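Side-chain contacts in probable conserved lipoprotein LpqI (Mycobacterium tuberculosis H37Rv, PDB 6GFV), which cleaves terminal beta-1,4-linked N-acetylglucosamine from peptidoglycan fragments, a step in mycobacterial cell-wall recycling: residues A[107-112]-A[163-168]; A[79-84]-A[91-96]; A[43-48]-A[303-308]. One frame throughout, in Å; residues are numbered along the deposited sequence.

Interaction 1: residues A[107-112]-A[163-168]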
# COMPACT_ATOMS: atom_id res chain seq x y z
N ARG A 107 7.98 20.18 15.59
CA ARG A 107 8.58 19.14 16.45
C ARG A 107 9.90 18.60 15.87
O ARG A 107 10.12 18.64 14.65
CB ARG A 107 7.60 17.97 16.66
CG ARG A 107 6.19 18.34 17.16
CD ARG A 107 5.43 17.16 17.81
NE ARG A 107 4.02 17.49 18.01
CZ ARG A 107 3.12 16.75 18.66
NH1 ARG A 107 3.45 15.60 19.24
NH2 ARG A 107 1.86 17.18 18.74
N THR A 108 10.78 18.09 16.73
CA THR A 108 12.03 17.49 16.28
C THR A 108 11.77 16.17 15.57
O THR A 108 10.66 15.66 15.58
CB THR A 108 13.01 17.20 17.43
OG1 THR A 108 12.54 16.09 18.21
CG2 THR A 108 13.20 18.41 18.31
N VAL A 109 12.82 15.62 14.97
CA VAL A 109 12.75 14.35 14.27
C VAL A 109 12.46 13.22 15.25
O VAL A 109 11.65 12.34 14.99
CB VAL A 109 14.07 14.09 13.50
CG1 VAL A 109 14.20 12.65 13.10
CG2 VAL A 109 14.14 15.01 12.27
N GLN A 110 13.11 13.27 16.40
CA GLN A 110 12.89 12.29 17.44
C GLN A 110 11.47 12.37 18.02
O GLN A 110 10.87 11.34 18.30
CB GLN A 110 13.93 12.46 18.54
CG GLN A 110 13.80 11.47 19.66
CD GLN A 110 14.80 11.70 20.76
OE1 GLN A 110 14.70 12.66 21.52
NE2 GLN A 110 15.80 10.84 20.84
N GLN A 111 10.95 13.58 18.21
CA GLN A 111 9.56 13.75 18.67
C GLN A 111 8.57 13.20 17.66
O GLN A 111 7.50 12.71 18.01
CB GLN A 111 9.24 15.23 18.93
CG GLN A 111 9.81 15.83 20.21
CD GLN A 111 9.48 17.31 20.35
OE1 GLN A 111 9.60 18.07 19.40
NE2 GLN A 111 9.04 17.71 21.55
N VAL A 112 8.94 13.25 16.38
CA VAL A 112 8.07 12.70 15.36
C VAL A 112 8.10 11.18 15.43
O VAL A 112 7.07 10.54 15.26
CB VAL A 112 8.45 13.22 13.96
CG1 VAL A 112 7.75 12.42 12.89
CG2 VAL A 112 8.10 14.72 13.85
N ALA A 163 10.12 11.83 7.21
CA ALA A 163 9.36 10.64 6.81
C ALA A 163 10.06 9.37 7.32
O ALA A 163 9.40 8.40 7.68
CB ALA A 163 9.17 10.57 5.33
N GLY A 164 11.39 9.41 7.34
CA GLY A 164 12.20 8.32 7.87
C GLY A 164 11.90 8.07 9.34
O GLY A 164 11.70 6.93 9.74
N ALA A 165 11.85 9.14 10.13
CA ALA A 165 11.46 9.04 11.54
C ALA A 165 10.06 8.46 11.70
O ALA A 165 9.86 7.66 12.59
CB ALA A 165 11.55 10.40 12.22
N TYR A 166 9.10 8.86 10.87
CA TYR A 166 7.72 8.37 11.00
C TYR A 166 7.63 6.88 10.73
O TYR A 166 7.00 6.13 11.49
CB TYR A 166 6.76 9.11 10.07
CG TYR A 166 5.32 9.11 10.59
CD1 TYR A 166 4.48 8.04 10.35
CD2 TYR A 166 4.83 10.18 11.34
CE1 TYR A 166 3.17 8.03 10.83
CE2 TYR A 166 3.53 10.18 11.83
CZ TYR A 166 2.71 9.10 11.57
OH TYR A 166 1.43 9.09 12.05
N ALA A 167 8.25 6.44 9.64
CA ALA A 167 8.31 5.02 9.31
C ALA A 167 8.93 4.19 10.44
O ALA A 167 8.45 3.11 10.75
CB ALA A 167 9.09 4.81 8.01
N GLN A 168 10.00 4.69 11.04
CA GLN A 168 10.69 3.95 12.10
C GLN A 168 9.79 3.83 13.32
O GLN A 168 9.79 2.80 13.99
CB GLN A 168 12.03 4.62 12.47
CG GLN A 168 12.92 3.82 13.41
CD GLN A 168 13.10 2.38 12.97
OE1 GLN A 168 13.51 2.10 11.84
NE2 GLN A 168 12.79 1.45 13.85
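Ala165 is the small bump on which the start of helix 109-126 rests. Its methyl points at the other segment and fits beside Val109. Ala165 CB lies 3.6 Å from Val109 CG1. Ala165 CB is also 3.4 Å from Val109 O, so one methyl group fills the notch between a valine branch and its own carbonyl. The CG1 of Val109 is set for this by its first torsion, which places it anti to the backbone N (chi1 163°) and next to the carbonyl carbon. One turn on, Val112 presents the same branch in the same setting. Val112 CG1 lies 4.0 Å from Tyr166 CD2, at the edge of the ring and close to its plane. More loosely, Val112 CG1 stands 4.4 Å from Ala165 CB. The valine and the tyrosine side chains cross at about a right angle, and the aromatic edge, not the face, takes up the branch. With alanine at the point of closest approach, the backbones come near: the CA atoms of Val109 and Ala165 are 6.1 Å apart. No hydrogen bond links the two segments.

The helix that carries the two valines begins with a capping box. Thr108 is the N-cap, Thr108 OG1 accepting from Gln111 N at 3.0 Å, while Gln111 OE1 returns the bond by taking Thr108 N in the carbonyl plane, on a lone pair. Tyr162, from the same helix as Ala165, touches both valines and hydrogen-bonds through its OH to Arg107 O, and the Tyr166 ring continues onto Ala116 and Arg119. The arrangement is a capping box leading into helix-helix packing, here between two outer helices of the TIM-barrel-type domain of glycoside hydrolase family 3.

Interaction 2: residues A[79-84]-A[91-96]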
# COMPACT_ATOMS: atom_id res chain seq x y z
N VAL A 79 -5.07 0.56 6.59
CA VAL A 79 -5.78 1.82 6.85
C VAL A 79 -4.94 3.01 6.38
O VAL A 79 -3.71 2.93 6.34
CB VAL A 79 -6.10 1.96 8.37
CG1 VAL A 79 -4.82 2.02 9.17
CG2 VAL A 79 -7.02 3.17 8.68
N ASP A 80 -5.61 4.11 6.04
CA ASP A 80 -4.95 5.39 5.76
C ASP A 80 -4.78 6.23 7.02
O ASP A 80 -5.68 6.97 7.39
CB ASP A 80 -5.75 6.21 4.75
CG ASP A 80 -5.67 5.65 3.34
OD1 ASP A 80 -4.60 5.16 2.94
OD2 ASP A 80 -6.69 5.70 2.63
N GLU A 81 -3.62 6.17 7.65
CA GLU A 81 -3.42 6.96 8.86
C GLU A 81 -2.15 7.80 8.81
O GLU A 81 -1.09 7.39 9.30
CB GLU A 81 -3.39 6.05 10.10
CG GLU A 81 -4.65 6.15 10.95
CD GLU A 81 -4.87 7.54 11.53
OE1 GLU A 81 -3.89 8.30 11.68
OE2 GLU A 81 -6.03 7.87 11.85
N GLU A 82 -2.26 8.98 8.21
CA GLU A 82 -1.14 9.89 8.06
C GLU A 82 -1.14 10.93 9.18
O GLU A 82 -0.09 11.48 9.52
CB GLU A 82 -1.19 10.62 6.71
CG GLU A 82 -1.43 9.72 5.49
CD GLU A 82 -1.63 10.50 4.23
OE1 GLU A 82 -1.29 11.70 4.20
OE2 GLU A 82 -2.15 9.92 3.26
N GLY A 83 -2.32 11.20 9.73
CA GLY A 83 -2.51 12.36 10.59
C GLY A 83 -3.02 13.58 9.83
O GLY A 83 -3.00 13.62 8.60
N GLY A 84 -3.47 14.59 10.58
CA GLY A 84 -4.00 15.82 10.00
C GLY A 84 -5.25 15.58 9.17
O GLY A 84 -6.27 15.15 9.68
N SER A 91 -10.93 9.08 15.79
CA SER A 91 -11.88 8.94 16.90
C SER A 91 -11.38 7.96 17.95
O SER A 91 -11.87 7.94 19.08
CB SER A 91 -13.23 8.47 16.38
OG SER A 91 -13.19 7.10 16.02
N LEU A 92 -10.39 7.15 17.59
CA LEU A 92 -9.96 6.03 18.43
C LEU A 92 -8.54 6.12 18.97
O LEU A 92 -8.25 5.52 19.99
CB LEU A 92 -10.07 4.71 17.66
CG LEU A 92 -11.43 4.29 17.11
CD1 LEU A 92 -11.31 2.90 16.52
CD2 LEU A 92 -12.49 4.34 18.19
N ILE A 93 -7.65 6.82 18.27
CA ILE A 93 -6.25 6.83 18.69
C ILE A 93 -5.74 8.22 19.06
O ILE A 93 -4.56 8.51 18.94
CB ILE A 93 -5.33 6.21 17.61
CG1 ILE A 93 -5.29 7.05 16.33
CG2 ILE A 93 -5.78 4.80 17.28
CD1 ILE A 93 -4.32 6.52 15.29
N GLY A 94 -6.64 9.07 19.53
CA GLY A 94 -6.26 10.34 20.12
C GLY A 94 -6.36 11.55 19.20
O GLY A 94 -5.66 12.54 19.42
N GLY A 95 -7.20 11.47 18.19
CA GLY A 95 -7.40 12.59 17.28
C GLY A 95 -6.55 12.60 16.01
O GLY A 95 -5.75 11.70 15.78
N THR A 96 -6.75 13.63 15.18
CA THR A 96 -5.99 13.76 13.94
C THR A 96 -4.52 14.02 14.21
O THR A 96 -3.65 13.58 13.47
CB THR A 96 -6.50 14.91 13.06
OG1 THR A 96 -6.42 16.12 13.80
CG2 THR A 96 -7.94 14.69 12.63
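Gly84 and Thr96 make the one hydrogen bond between the two segments, a backbone link in which Gly84 N donates to Thr96 O at 3.1 Å. The donor stands above the carbonyl plane, 52° out of it. Gly83 CA also approaches Thr96 O, at 3.3 Å, in a CA-H...O contact. Gly83, with phi 94°, takes a backbone shape suited to glycine and lies bare against the Thr96 carbonyl. With Glu82 it also forms a classic beta bulge against strand 86-87.

Van der Waals contacts flank the bond. Thr96 lays its CB and CG2 against Gly84 O, each at 3.4 Å. At the other end of the contact, Ile93 CD1 approaches Glu81 from the opposite direction and rests 3.9 Å from the carboxylate carbon, Glu81 CD. The glutamate chain, bent at chi2 (-63°), brings its acid group round to this methyl.

Ionic and polar partners of that carboxylate lie outside the two segments: OE1 pairs with Arg119, and OE2 accepts from Ser87 OG and Leu89 N. Arg119 also donates to Gly95 O, so one guanidinium joins the carboxylate and the loop backbone. The buried acid is thus well compensated, which is consistent with an ionised group fixed in rotation, in the residue following Asp80 and close to Arg88, both substrate-binding by similarity.

Interaction 3: residues A[43-48]-A[303-308]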
# COMPACT_ATOMS: atom_id res chain seq x y z
N TYR A 43 -14.16 -15.92 -0.30
CA TYR A 43 -13.18 -15.68 -1.36
C TYR A 43 -11.73 -15.69 -0.89
O TYR A 43 -10.82 -15.65 -1.71
CB TYR A 43 -13.51 -14.36 -2.07
CG TYR A 43 -14.88 -14.38 -2.70
CD1 TYR A 43 -15.14 -15.17 -3.81
CD2 TYR A 43 -15.93 -13.63 -2.17
CE1 TYR A 43 -16.39 -15.20 -4.38
CE2 TYR A 43 -17.19 -13.66 -2.74
CZ TYR A 43 -17.42 -14.45 -3.84
OH TYR A 43 -18.66 -14.50 -4.42
N HIS A 44 -11.53 -15.71 0.43
CA HIS A 44 -10.21 -15.88 1.03
C HIS A 44 -9.19 -14.80 0.66
O HIS A 44 -8.02 -15.10 0.43
CB HIS A 44 -9.63 -17.25 0.65
CG HIS A 44 -10.58 -18.39 0.83
ND1 HIS A 44 -10.52 -19.53 0.05
CD2 HIS A 44 -11.60 -18.58 1.70
CE1 HIS A 44 -11.48 -20.36 0.42
NE2 HIS A 44 -12.15 -19.80 1.42
N VAL A 45 -9.64 -13.55 0.61
CA VAL A 45 -8.78 -12.44 0.22
C VAL A 45 -7.62 -12.28 1.19
O VAL A 45 -7.74 -12.58 2.38
CB VAL A 45 -9.56 -11.11 0.13
CG1 VAL A 45 -10.54 -11.13 -1.03
CG2 VAL A 45 -10.29 -10.81 1.45
N GLY A 46 -6.49 -11.82 0.67
CA GLY A 46 -5.29 -11.64 1.46
C GLY A 46 -5.41 -10.57 2.53
O GLY A 46 -4.70 -10.62 3.52
N GLY A 47 -6.29 -9.61 2.33
CA GLY A 47 -6.44 -8.54 3.29
C GLY A 47 -7.68 -7.66 3.10
O GLY A 47 -8.38 -7.75 2.09
N ILE A 48 -7.94 -6.82 4.08
CA ILE A 48 -8.99 -5.82 3.96
C ILE A 48 -8.47 -4.42 4.23
O ILE A 48 -7.41 -4.25 4.82
CB ILE A 48 -10.16 -6.12 4.93
CG1 ILE A 48 -9.69 -6.06 6.38
CG2 ILE A 48 -10.79 -7.46 4.59
CD1 ILE A 48 -10.79 -6.33 7.42
N LYS A 303 -17.53 -5.91 -3.86
CA LYS A 303 -18.44 -6.55 -4.80
C LYS A 303 -17.77 -7.08 -6.07
O LYS A 303 -18.28 -7.99 -6.70
CB LYS A 303 -19.58 -5.59 -5.18
CG LYS A 303 -19.16 -4.43 -6.05
CD LYS A 303 -20.31 -3.47 -6.30
CE LYS A 303 -19.86 -2.28 -7.11
NZ LYS A 303 -18.96 -1.39 -6.33
N GLU A 304 -16.62 -6.52 -6.42
CA GLU A 304 -15.95 -6.89 -7.66
C GLU A 304 -15.13 -8.18 -7.57
O GLU A 304 -14.69 -8.69 -8.59
CB GLU A 304 -15.04 -5.75 -8.13
CG GLU A 304 -15.77 -4.46 -8.44
CD GLU A 304 -16.02 -3.60 -7.21
OE1 GLU A 304 -15.78 -4.08 -6.09
OE2 GLU A 304 -16.47 -2.45 -7.37
N VAL A 305 -14.97 -8.71 -6.36
CA VAL A 305 -14.04 -9.81 -6.12
C VAL A 305 -14.31 -11.09 -6.91
O VAL A 305 -13.37 -11.63 -7.50
CB VAL A 305 -13.95 -10.15 -4.62
CG1 VAL A 305 -13.23 -11.46 -4.40
CG2 VAL A 305 -13.24 -9.04 -3.87
N PRO A 306 -15.56 -11.60 -6.95
CA PRO A 306 -15.78 -12.79 -7.78
C PRO A 306 -15.43 -12.61 -9.26
O PRO A 306 -14.87 -13.51 -9.85
CB PRO A 306 -17.29 -13.06 -7.61
CG PRO A 306 -17.86 -11.78 -7.08
CD PRO A 306 -16.78 -11.21 -6.22
N ALA A 307 -15.76 -11.46 -9.84
CA ALA A 307 -15.43 -11.20 -11.24
C ALA A 307 -13.92 -11.08 -11.46
O ALA A 307 -13.40 -11.58 -12.46
CB ALA A 307 -16.12 -9.94 -11.71
N VAL A 308 -13.24 -10.43 -10.53
CA VAL A 308 -11.80 -10.18 -10.63
C VAL A 308 -11.04 -11.50 -10.63
O VAL A 308 -10.14 -11.69 -11.45
CB VAL A 308 -11.31 -9.28 -9.47
CG1 VAL A 308 -9.80 -9.27 -9.38
CG2 VAL A 308 -11.84 -7.87 -9.65
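Val305 CG1 packs against the base of the Tyr43 side chain, and this is the tight part of the contact. Val305 CG1 lies 3.7 Å from Tyr43 CB and 3.8 Å from Tyr43 CG, meeting the ring obliquely where it joins the chain. Placed anti to the backbone N (chi1 168°), the same branch also turns to Val45, but this pair is the loose one, with Val305 CG1 4.3 Å from Val45 CG1. Both valines direct their side chains at the opposing segment, and a small apolar cluster forms at the foot of the tyrosine side chain.

Further out, the contact is more accessible to solvent. Tyr43 and Pro306 are both partly exposed, and here the phenol end of the ring crosses the pyrrolidine at a slant. Pro306 CD sits over one face, 4.0 Å above the plane of the Tyr43 ring and offset toward the rim, while Pro306 CB is 3.8 Å from Tyr43 OH. No hydrogen bond crosses between the segments; the association rests on van der Waals contact. Just before Val305, the exposed Lys303 forms a salt bridge with Glu304 that takes no part in the interface.

Val39, on helix 33-43, touches both valines, and Trp299 adds to the cover of Val305. Strand 26-29 pairs in parallel with both 47-50 and 297-299, so the contact joins the end of helix 33-43 to the N-terminal part of helix 305-317, early and late outer elements of the TIM-barrel-type domain.

All three interactions fall in the glycoside hydrolase family 3 domain. Along the chain, interaction 2 closes before interaction 1 opens, and both are nested inside the long loop closed by interaction 3. Interactions 1 and 2 have centres 16 Å apart and touch, Tyr166 OH packing 3.8 Å from Glu82 O, so Tyr166 brings helix 156-172 against strand 76-83, which carries Asp80, a substrate-binding residue by similarity. Interactions 2 and 3 are 26 Å apart between centres but share a sheet, in which strands 76-83 and 47-50 are neighbours. Interactions 1 and 3, with centres 35 Å apart, lie on opposite sides of the chain's centre; interaction 3 brings early and late parts of the domain together.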